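Local atomic coordinates of halorhodopsin (Halobacterium salinarum, PDB entry 2JAF), a protein that uses light absorbed by its covalently bound retinal to pump chloride ions across the cell membrane. Residues A[42-45]-A[46-50]; A[102-106]-A[107-111]; A[242-245]-A[246-250]. The protein carries 2 engineered substitutions. All coordinates share one frame; numbering follows the deposited sequence. Where two conformers were deposited one is given.

Contact 1. Residues A[42-45]-A[46-50]; sequences IAIL and VFVYM
The Phe47 ring has Ala43 on one of its faces, one helical turn back. The carbonyl oxygen Ala43 O sits 3.1 Å above the ring plane, offset toward the rim. On the same face Ala43 CB makes a CH-pi contact, 4.3 Å from the centroid of the Phe47 ring. The ring reaches this place because CG of Phe47 is anti to its carbonyl carbon (chi1 -61°), which lays it back over the preceding turn. Tyr49 makes its contact through CB, which lies against Leu45 O; its ring leads off from the turn.

Two branched pairs pack on other sides of helix 27-50. Ile42 CG2 meets Val46 CG2 at 4.0 Å. Ile44 CG2 and Val48 CG2 meet at 4.2 Å. Beneath them run regular i to i+4 backbone bonds. Phe47 N to Ala43 O is 2.7 Å, while Tyr49 N to Leu45 O is longer, at 3.2 Å. Phe47 is buried against Leu67 and Leu250, and Ile44 packs on Pro70 and Leu71 of helix 58-82. Phe47 O accepts a hydrogen bond from Trp63 NE1. Across the turn the side chains meet one another through carbon, and the polar work falls to the backbone, as suits a transmembrane helix.

Contact 2. Residues A[102-106]-A[107-111]; sequences VRSQW and GRYLT. With PLM (palmitic acid), chain E; PLM (palmitic acid), chain D.
Gln105 and Arg108 meet where strand 101-104 passes into helix 106-127 of the seven-helix rhodopsin fold. Gln105 is the centre of an inverse gamma turn at this junction.

Two hydrogen bonds join this pair. Arg108 NE gives a straight bond to Gln105 OE1, 2.8 Å at 179°. The oxygen lies in the guanidinium plane, but the donor stands above the amide plane rather than on a lone pair. The backbone Arg108 N also bonds to Gln105 O, at 3.1 Å. Farther along, Leu110 N bonds to Trp106 O at 3.1 Å. The remaining guanidinium nitrogens are held by Tyr77, Ser231 and Ser235, so the group is fixed in its rotation. Ser231 also takes Gln105 NE2. Tyr109 OH and Ser104 OG are both hydrogen-bonded to Glu219.

Over the Tyr109 ring, Gln105 O lies 3.8 Å above the plane, at its centre.

The apolar contacts involve lipid-like chains. With chi1 at 62°, the Trp106 indole is held over the start of the helix, its CG near Gly107 N. The palmitic acid of chain E covers one indole face, its C2 3.4 Å above the ring plane. Leu110 runs alongside the indole, and its CD2 meets Trp106 CZ3 at the ring edge, 3.9 Å away. That same Leu110 CD2 touches C9 of the chain E palmitic acid at 3.8 Å and C4 of the chain D one at 3.7 Å.

Contact 3. Residues A[242-245]-A[246-250]; sequences KYVF and AFILL. With RET (retinal), chain G.
Phe245 and Leu249 lie side by side on helix 227-255 and point the same way. Phe245 CE1 touches Leu249 CD2 at 3.9 Å, in an approach that is oblique to the ring. Both side chains carry CG anti to the backbone N (chi1 171° for Phe245, 169° for Leu249), so they leave the helix in matching directions. Phe245 packs onward against Ile119 and Leu199, and Leu249 against Ala122 and Leu126. Were Phe245 cut back to an alanine, Leu249 CD2 would probably lose its neighbour and a gap would open toward helices 106-127 and 193-216.

Val244 and Ile248 cross at an angle instead, with Val244 CG1 3.9 Å from Ile248 CD1. Ala246 turns its small CB close to Lys242 O, at 3.0 Å.

Lys242 leads off in a different direction. Its chain is extended until a bend at chi4 (65°), and Lys242 NZ is covalently bonded to retinal C15 at 1.3 Å. This is the Schiff base of the retinal pocket. Tyr243 points away from the next turn, and its OH is hydrogen-bonded to Ser73 OG.

The backbone widens to a pi-type turn at 242-244, as at the retinal lysine of bacteriorhodopsin. Hydrogen bonds still follow it: Ala246 N to Lys242 O is 2.8 Å and Ile248 N to Val244 O is 3.0 Å. The carbonyl of Lys242 is thus tied into the helix while its side chain carries the chromophore. Within 242-250 the side chains after Lys242 meet one another through carbon contacts, and the backbone makes the hydrogen bonds across the turn.

How the contacts relate
The three contacts follow one another along the chain. Contacts 1 and 3 are neighbours, with centres about 11 Å apart. They touch where helix 27-50 packs on helix 227-255: Phe47 CE2 lies 3.4 Å from Ala246 CB, and Met50 CE lies 3.6 Å from Phe247 CE1. Contact 2 is on the opposite side of the chain's centre from contact 3, with centres about 24 Å apart and nearest atoms about 6 Å apart. Its centre is about 27 Å from that of contact 1. Retinal is the common reference. Lys242 of contact 3 carries it covalently, the Tyr109 side chain of contact 2 comes within about 5 Å of it, and the Phe47 side chain of contact 1 stays about 12 Å away.

Contact 1. Residues A[42-45]-A[46-50]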
loop_
_atom_site.group_PDB
_atom_site.type_symbol
_atom_site.label_atom_id
_atom_site.label_comp_id
_atom_site.label_asym_id
_atom_site.label_seq_id
_atom_site.Cartn_x
_atom_site.Cartn_y
_atom_site.Cartn_z
ATOM N N ILE A 42 17.599 19.067 8.241
ATOM C CA ILE A 42 18.210 19.290 9.546
ATOM C C ILE A 42 17.692 18.278 10.571
ATOM O O ILE A 42 18.454 17.772 11.400
ATOM C CB ILE A 42 17.930 20.728 10.039
ATOM C CG1 ILE A 42 18.612 21.726 9.101
ATOM C CG2 ILE A 42 18.428 20.913 11.473
ATOM C CD1 ILE A 42 18.345 23.169 9.445
ATOM N N ALA A 43 16.398 17.970 10.511
ATOM C CA ALA A 43 15.810 17.013 11.444
ATOM C C ALA A 43 16.482 15.650 11.312
ATOM O O ALA A 43 16.853 15.027 12.311
ATOM C CB ALA A 43 14.306 16.881 11.192
ATOM N N ILE A 44 16.630 15.186 10.074
ATOM C CA ILE A 44 17.260 13.899 9.811
ATOM C C ILE A 44 18.636 13.846 10.465
ATOM O O ILE A 44 18.956 12.899 11.181
ATOM C CB ILE A 44 17.419 13.654 8.297
ATOM C CG1 ILE A 44 16.039 13.502 7.654
ATOM C CG2 ILE A 44 18.266 12.405 8.055
ATOM C CD1 ILE A 44 16.066 13.412 6.146
ATOM N N LEU A 45 19.441 14.873 10.221
ATOM C CA LEU A 45 20.778 14.931 10.792
ATOM C C LEU A 45 20.735 14.969 12.319
ATOM O O LEU A 45 21.529 14.303 12.985
ATOM C CB LEU A 45 21.530 16.144 10.238
ATOM C CG LEU A 45 21.796 16.055 8.728
ATOM C CD1 LEU A 45 22.649 17.237 8.278
ATOM C CD2 LEU A 45 22.509 14.737 8.410
ATOM N N VAL A 46 19.803 15.739 12.870
ATOM C CA VAL A 46 19.660 15.836 14.320
ATOM C C VAL A 46 19.246 14.492 14.915
ATOM O O VAL A 46 19.792 14.056 15.929
ATOM C CB VAL A 46 18.605 16.901 14.709
ATOM C CG1 VAL A 46 18.287 16.808 16.197
ATOM C CG2 VAL A 46 19.127 18.290 14.372
ATOM N N PHE A 47 18.287 13.832 14.275
ATOM C CA PHE A 47 17.805 12.544 14.756
ATOM C C PHE A 47 18.859 11.442 14.661
ATOM O O PHE A 47 18.994 10.629 15.576
ATOM C CB PHE A 47 16.544 12.126 13.992
ATOM C CG PHE A 47 15.384 13.080 14.156
ATOM C CD1 PHE A 47 15.392 14.052 15.155
ATOM C CD2 PHE A 47 14.275 12.992 13.318
ATOM C CE1 PHE A 47 14.312 14.922 15.317
ATOM C CE2 PHE A 47 13.191 13.855 13.471
ATOM C CZ PHE A 47 13.209 14.822 14.472
ATOM N N VAL A 48 19.595 11.400 13.552
ATOM C CA VAL A 48 20.635 10.387 13.395
ATOM C C VAL A 48 21.603 10.540 14.559
ATOM O O VAL A 48 22.006 9.559 15.184
ATOM C CB VAL A 48 21.409 10.564 12.071
ATOM C CG1 VAL A 48 22.590 9.595 12.021
ATOM C CG2 VAL A 48 20.482 10.311 10.893
ATOM N N TYR A 49 21.956 11.787 14.848
ATOM C CA TYR A 49 22.864 12.115 15.940
ATOM C C TYR A 49 22.298 11.662 17.286
ATOM O O TYR A 49 22.959 10.949 18.039
ATOM C CB TYR A 49 23.105 13.627 15.960
ATOM C CG TYR A 49 23.894 14.124 17.148
ATOM C CD1 TYR A 49 25.221 13.744 17.339
ATOM C CD2 TYR A 49 23.314 14.982 18.081
ATOM C CE1 TYR A 49 25.952 14.208 18.431
ATOM C CE2 TYR A 49 24.032 15.450 19.175
ATOM C CZ TYR A 49 25.351 15.062 19.344
ATOM O OH TYR A 49 26.066 15.523 20.427
ATOM N N MET A 50 21.071 12.079 17.581
ATOM C CA MET A 50 20.419 11.724 18.837
ATOM C C MET A 50 20.375 10.222 19.075
ATOM O O MET A 50 20.266 9.771 20.213
ATOM C CB MET A 50 18.993 12.286 18.869
ATOM C CG MET A 50 18.928 13.795 19.036
ATOM S SD MET A 50 17.254 14.439 18.835
ATOM C CE MET A 50 16.515 14.010 20.432
#

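Contact 2. Residues A[102-106]-A[107-111]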
loop_
_atom_site.group_PDB
_atom_site.type_symbol
_atom_site.label_atom_id
_atom_site.label_comp_id
_atom_site.label_asym_id
_atom_site.label_seq_id
_atom_site.Cartn_x
_atom_site.Cartn_y
_atom_site.Cartn_z
ATOM N N VAL A 102 -7.135 25.802 -10.690
ATOM C CA VAL A 102 -6.407 26.111 -9.468
ATOM C C VAL A 102 -5.257 25.131 -9.284
ATOM O O VAL A 102 -5.333 23.977 -9.705
ATOM C CB VAL A 102 -7.327 26.058 -8.221
ATOM C CG1 VAL A 102 -8.499 27.013 -8.400
ATOM C CG2 VAL A 102 -7.809 24.646 -7.984
ATOM N N ARG A 103 -4.185 25.608 -8.662
ATOM C CA ARG A 103 -3.009 24.788 -8.413
ATOM C C ARG A 103 -3.261 23.848 -7.237
ATOM O O ARG A 103 -3.529 24.297 -6.116
ATOM C CB ARG A 103 -1.813 25.705 -8.123
ATOM C CG ARG A 103 -0.513 24.999 -7.796
ATOM C CD ARG A 103 0.567 26.025 -7.470
ATOM N NE ARG A 103 1.027 26.729 -8.662
ATOM C CZ ARG A 103 2.099 26.379 -9.366
ATOM N NH1 ARG A 103 2.830 25.334 -8.994
ATOM N NH2 ARG A 103 2.441 27.076 -10.440
ATOM N N SER A 104 -3.169 22.545 -7.495
ATOM C CA SER A 104 -3.389 21.536 -6.463
ATOM C C SER A 104 -2.105 20.792 -6.111
ATOM O O SER A 104 -1.537 20.093 -6.945
ATOM C CB SER A 104 -4.442 20.525 -6.930
ATOM O OG SER A 104 -4.582 19.469 -5.993
ATOM N N GLN A 105 -1.649 20.952 -4.873
ATOM C CA GLN A 105 -0.440 20.275 -4.410
ATOM C C GLN A 105 -0.874 18.886 -3.964
ATOM O O GLN A 105 -0.769 18.534 -2.789
ATOM C CB GLN A 105 0.184 21.038 -3.233
ATOM C CG GLN A 105 0.553 22.486 -3.543
ATOM C CD GLN A 105 1.259 23.181 -2.384
ATOM O OE1 GLN A 105 0.826 23.094 -1.234
ATOM N NE2 GLN A 105 2.342 23.887 -2.689
ATOM N N TRP A 106 -1.365 18.095 -4.913
ATOM C CA TRP A 106 -1.849 16.757 -4.603
ATOM C C TRP A 106 -0.784 15.794 -4.095
ATOM O O TRP A 106 -1.106 14.754 -3.519
ATOM C CB TRP A 106 -2.585 16.149 -5.805
ATOM C CG TRP A 106 -1.775 15.962 -7.049
ATOM C CD1 TRP A 106 -1.722 16.800 -8.130
ATOM C CD2 TRP A 106 -0.956 14.834 -7.375
ATOM N NE1 TRP A 106 -0.928 16.258 -9.107
ATOM C CE2 TRP A 106 -0.443 15.052 -8.672
ATOM C CE3 TRP A 106 -0.606 13.658 -6.697
ATOM C CZ2 TRP A 106 0.402 14.137 -9.308
ATOM C CZ3 TRP A 106 0.235 12.750 -7.329
ATOM C CH2 TRP A 106 0.728 12.997 -8.622
ATOM N N GLY A 107 0.483 16.140 -4.304
ATOM C CA GLY A 107 1.547 15.289 -3.812
ATOM C C GLY A 107 1.540 15.272 -2.291
ATOM O O GLY A 107 2.018 14.323 -1.671
ATOM N N ARG A 108 1.007 16.318 -1.669
ATOM C CA ARG A 108 0.959 16.323 -0.208
ATOM C C ARG A 108 0.046 15.194 0.251
ATOM O O ARG A 108 0.416 14.376 1.094
ATOM C CB ARG A 108 0.410 17.648 0.328
ATOM C CG ARG A 108 1.343 18.842 0.250
ATOM C CD ARG A 108 0.695 20.050 0.941
ATOM N NE ARG A 108 1.478 21.276 0.849
ATOM C CZ ARG A 108 2.486 21.602 1.659
ATOM N NH1 ARG A 108 2.857 20.787 2.645
ATOM N NH2 ARG A 108 3.106 22.758 1.494
ATOM N N TYR A 109 -1.151 15.149 -0.327
ATOM C CA TYR A 109 -2.144 14.153 0.038
ATOM C C TYR A 109 -1.630 12.743 -0.211
ATOM O O TYR A 109 -1.834 11.841 0.607
ATOM C CB TYR A 109 -3.450 14.429 -0.734
ATOM C CG TYR A 109 -3.766 15.915 -0.840
ATOM C CD1 TYR A 109 -3.500 16.784 0.224
ATOM C CD2 TYR A 109 -4.298 16.459 -2.010
ATOM C CE1 TYR A 109 -3.751 18.154 0.123
ATOM C CE2 TYR A 109 -4.550 17.827 -2.121
ATOM C CZ TYR A 109 -4.274 18.669 -1.051
ATOM O OH TYR A 109 -4.511 20.022 -1.158
ATOM N N LEU A 110 -0.930 12.556 -1.326
ATOM C CA LEU A 110 -0.383 11.250 -1.663
ATOM C C LEU A 110 0.700 10.765 -0.693
ATOM O O LEU A 110 0.670 9.623 -0.227
ATOM C CB LEU A 110 0.207 11.275 -3.076
ATOM C CG LEU A 110 0.834 9.946 -3.510
ATOM C CD1 LEU A 110 -0.270 8.902 -3.679
ATOM C CD2 LEU A 110 1.606 10.129 -4.811
ATOM N N THR A 111 1.670 11.623 -0.389
ATOM C CA THR A 111 2.741 11.214 0.509
ATOM C C THR A 111 2.273 11.036 1.952
ATOM O O THR A 111 2.877 10.277 2.711
ATOM C CB THR A 111 3.922 12.202 0.465
ATOM O OG1 THR A 111 3.531 13.454 1.032
ATOM C CG2 THR A 111 4.365 12.419 -0.976
HETATM C C1 PLM E . -3.362 14.932 -12.036
HETATM O O1 PLM E . -2.375 15.527 -12.511
HETATM O O2 PLM E . -4.492 14.978 -12.569
HETATM C C2 PLM E . -3.153 14.131 -10.761
HETATM C C3 PLM E . -3.209 12.607 -10.838
HETATM C C4 PLM E . -2.927 12.067 -9.440
HETATM C C5 PLM E . -2.932 10.555 -9.300
HETATM C C6 PLM E . -1.606 9.920 -9.668
HETATM C C7 PLM E . -0.947 9.199 -8.506
HETATM C C8 PLM E . 0.366 8.570 -8.920
HETATM C C9 PLM E . 0.993 7.836 -7.745
HETATM C CA PLM E . 2.314 7.185 -8.110
HETATM C CB PLM E . 2.955 6.234 -7.108
HETATM C CC PLM E . 2.148 4.998 -6.745
HETATM C CD PLM E . 2.932 4.123 -5.787
HETATM C CE PLM E . 2.127 2.879 -5.415
HETATM C CF PLM E . 2.326 2.617 -3.928
HETATM C CG PLM E . 1.543 1.397 -3.470
HETATM C C1 PLM D . 6.718 11.431 -3.629
HETATM O O1 PLM D . 7.266 11.811 -4.678
HETATM O O2 PLM D . 7.089 11.833 -2.503
HETATM C C2 PLM D . 5.563 10.455 -3.760
HETATM C C3 PLM D . 5.629 9.216 -2.872
HETATM C C4 PLM D . 4.379 8.389 -3.134
HETATM C C5 PLM D . 4.398 7.143 -2.276
HETATM C C6 PLM D . 3.159 6.996 -1.427
HETATM C C7 PLM D . 3.214 5.585 -0.878
HETATM C C8 PLM D . 2.029 5.268 0.004
HETATM C C9 PLM D . 2.175 3.853 0.537
HETATM C CA PLM D . 0.992 3.473 1.407
HETATM C CB PLM D . 1.117 2.280 2.343
HETATM C CC PLM D . 2.168 2.357 3.439
HETATM C CD PLM D . 2.077 1.097 4.279
HETATM C CE PLM D . 3.102 1.119 5.414
HETATM C CF PLM D . 3.118 -0.253 6.073
HETATM C CG PLM D . 4.117 -0.283 7.219
#

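Contact 3. Residues A[242-245]-A[246-250]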
loop_
_atom_site.group_PDB
_atom_site.type_symbol
_atom_site.label_atom_id
_atom_site.label_comp_id
_atom_site.label_asym_id
_atom_site.label_seq_id
_atom_site.Cartn_x
_atom_site.Cartn_y
_atom_site.Cartn_z
ATOM N N LYS A 242 5.381 16.824 12.400
ATOM C CA LYS A 242 6.436 15.876 12.038
ATOM C C LYS A 242 7.776 16.087 12.735
ATOM O O LYS A 242 8.221 15.244 13.518
ATOM C CB LYS A 242 6.699 15.892 10.528
ATOM C CG LYS A 242 5.643 15.219 9.686
ATOM C CD LYS A 242 6.051 15.279 8.218
ATOM C CE LYS A 242 5.155 14.439 7.327
ATOM N NZ LYS A 242 3.784 14.925 7.293
ATOM N N TYR A 243 8.427 17.207 12.441
ATOM C CA TYR A 243 9.749 17.455 12.998
ATOM C C TYR A 243 9.763 17.646 14.508
ATOM O O TYR A 243 10.497 16.940 15.202
ATOM C CB TYR A 243 10.417 18.647 12.294
ATOM C CG TYR A 243 10.235 18.657 10.784
ATOM C CD1 TYR A 243 10.171 17.467 10.056
ATOM C CD2 TYR A 243 10.063 19.859 10.096
ATOM C CE1 TYR A 243 9.919 17.472 8.676
ATOM C CE2 TYR A 243 9.816 19.878 8.723
ATOM C CZ TYR A 243 9.738 18.683 8.022
ATOM O OH TYR A 243 9.415 18.700 6.685
ATOM N N VAL A 244 8.965 18.583 15.020
ATOM C CA VAL A 244 8.932 18.820 16.461
ATOM C C VAL A 244 8.389 17.587 17.166
ATOM O O VAL A 244 8.936 17.153 18.185
ATOM C CB VAL A 244 8.073 20.074 16.818
ATOM C CG1 VAL A 244 7.906 20.192 18.335
ATOM C CG2 VAL A 244 8.758 21.331 16.296
ATOM N N PHE A 245 7.332 17.003 16.608
ATOM C CA PHE A 245 6.731 15.806 17.178
ATOM C C PHE A 245 7.771 14.697 17.308
ATOM O O PHE A 245 7.892 14.066 18.364
ATOM C CB PHE A 245 5.570 15.330 16.292
ATOM C CG PHE A 245 5.022 13.983 16.673
ATOM C CD1 PHE A 245 5.592 12.815 16.172
ATOM C CD2 PHE A 245 3.937 13.880 17.535
ATOM C CE1 PHE A 245 5.087 11.562 16.527
ATOM C CE2 PHE A 245 3.426 12.634 17.894
ATOM C CZ PHE A 245 4.002 11.475 17.389
ATOM N N ALA A 246 8.517 14.463 16.230
ATOM C CA ALA A 246 9.546 13.421 16.219
ATOM C C ALA A 246 10.654 13.728 17.219
ATOM O O ALA A 246 11.182 12.822 17.864
ATOM C CB ALA A 246 10.135 13.276 14.816
ATOM N N PHE A 247 11.004 15.003 17.349
ATOM C CA PHE A 247 12.048 15.403 18.290
ATOM C C PHE A 247 11.648 15.062 19.723
ATOM O O PHE A 247 12.428 14.487 20.483
ATOM C CB PHE A 247 12.314 16.907 18.196
ATOM C CG PHE A 247 13.310 17.401 19.212
ATOM C CD1 PHE A 247 14.661 17.092 19.083
ATOM C CD2 PHE A 247 12.889 18.125 20.323
ATOM C CE1 PHE A 247 15.584 17.497 20.050
ATOM C CE2 PHE A 247 13.802 18.536 21.297
ATOM C CZ PHE A 247 15.153 18.220 21.159
ATOM N N ILE A 248 10.427 15.434 20.091
ATOM C CA ILE A 248 9.918 15.177 21.435
ATOM C C ILE A 248 9.864 13.685 21.728
ATOM O O ILE A 248 10.260 13.241 22.811
ATOM C CB ILE A 248 8.511 15.786 21.605
ATOM C CG1 ILE A 248 8.606 17.314 21.532
ATOM C CG2 ILE A 248 7.889 15.325 22.931
ATOM C CD1 ILE A 248 7.264 18.021 21.507
ATOM N N LEU A 249 9.371 12.912 20.761
ATOM C CA LEU A 249 9.271 11.468 20.924
ATOM C C LEU A 249 10.647 10.817 21.075
ATOM O O LEU A 249 10.882 10.052 22.014
ATOM C CB LEU A 249 8.517 10.864 19.734
ATOM C CG LEU A 249 8.467 9.349 19.499
ATOM C CD1 LEU A 249 8.371 8.583 20.805
ATOM C CD2 LEU A 249 7.275 9.048 18.596
ATOM N N LEU A 250 11.557 11.137 20.160
ATOM C CA LEU A 250 12.897 10.566 20.180
ATOM C C LEU A 250 13.690 10.938 21.434
ATOM O O LEU A 250 14.359 10.087 22.030
ATOM C CB LEU A 250 13.660 11.006 18.928
ATOM C CG LEU A 250 15.023 10.353 18.688
ATOM C CD1 LEU A 250 14.895 8.838 18.773
ATOM C CD2 LEU A 250 15.541 10.765 17.321
HETATM C C1 RET G . -7.702 16.081 4.551
HETATM C C2 RET G . -9.042 16.483 3.771
HETATM C C3 RET G . -10.272 15.568 3.995
HETATM C C4 RET G . -10.667 15.525 5.542
HETATM C C5 RET G . -9.470 15.209 6.525
HETATM C C6 RET G . -8.008 15.476 6.076
HETATM C C7 RET G . -6.908 15.058 7.011
HETATM C C8 RET G . -5.553 15.033 6.885
HETATM C C9 RET G . -4.630 14.826 7.968
HETATM C C10 RET G . -3.320 14.988 7.512
HETATM C C11 RET G . -2.204 14.882 8.314
HETATM C C12 RET G . -0.933 15.125 7.770
HETATM C C13 RET G . 0.303 14.959 8.519
HETATM C C14 RET G . 1.459 15.214 7.724
HETATM C C15 RET G . 2.754 14.937 8.093
HETATM C C16 RET G . -7.035 15.003 3.621
HETATM C C17 RET G . -6.807 17.426 4.592
HETATM C C18 RET G . -9.868 14.666 7.888
HETATM C C19 RET G . -5.126 14.624 9.508
HETATM C C20 RET G . 0.330 14.591 10.014
#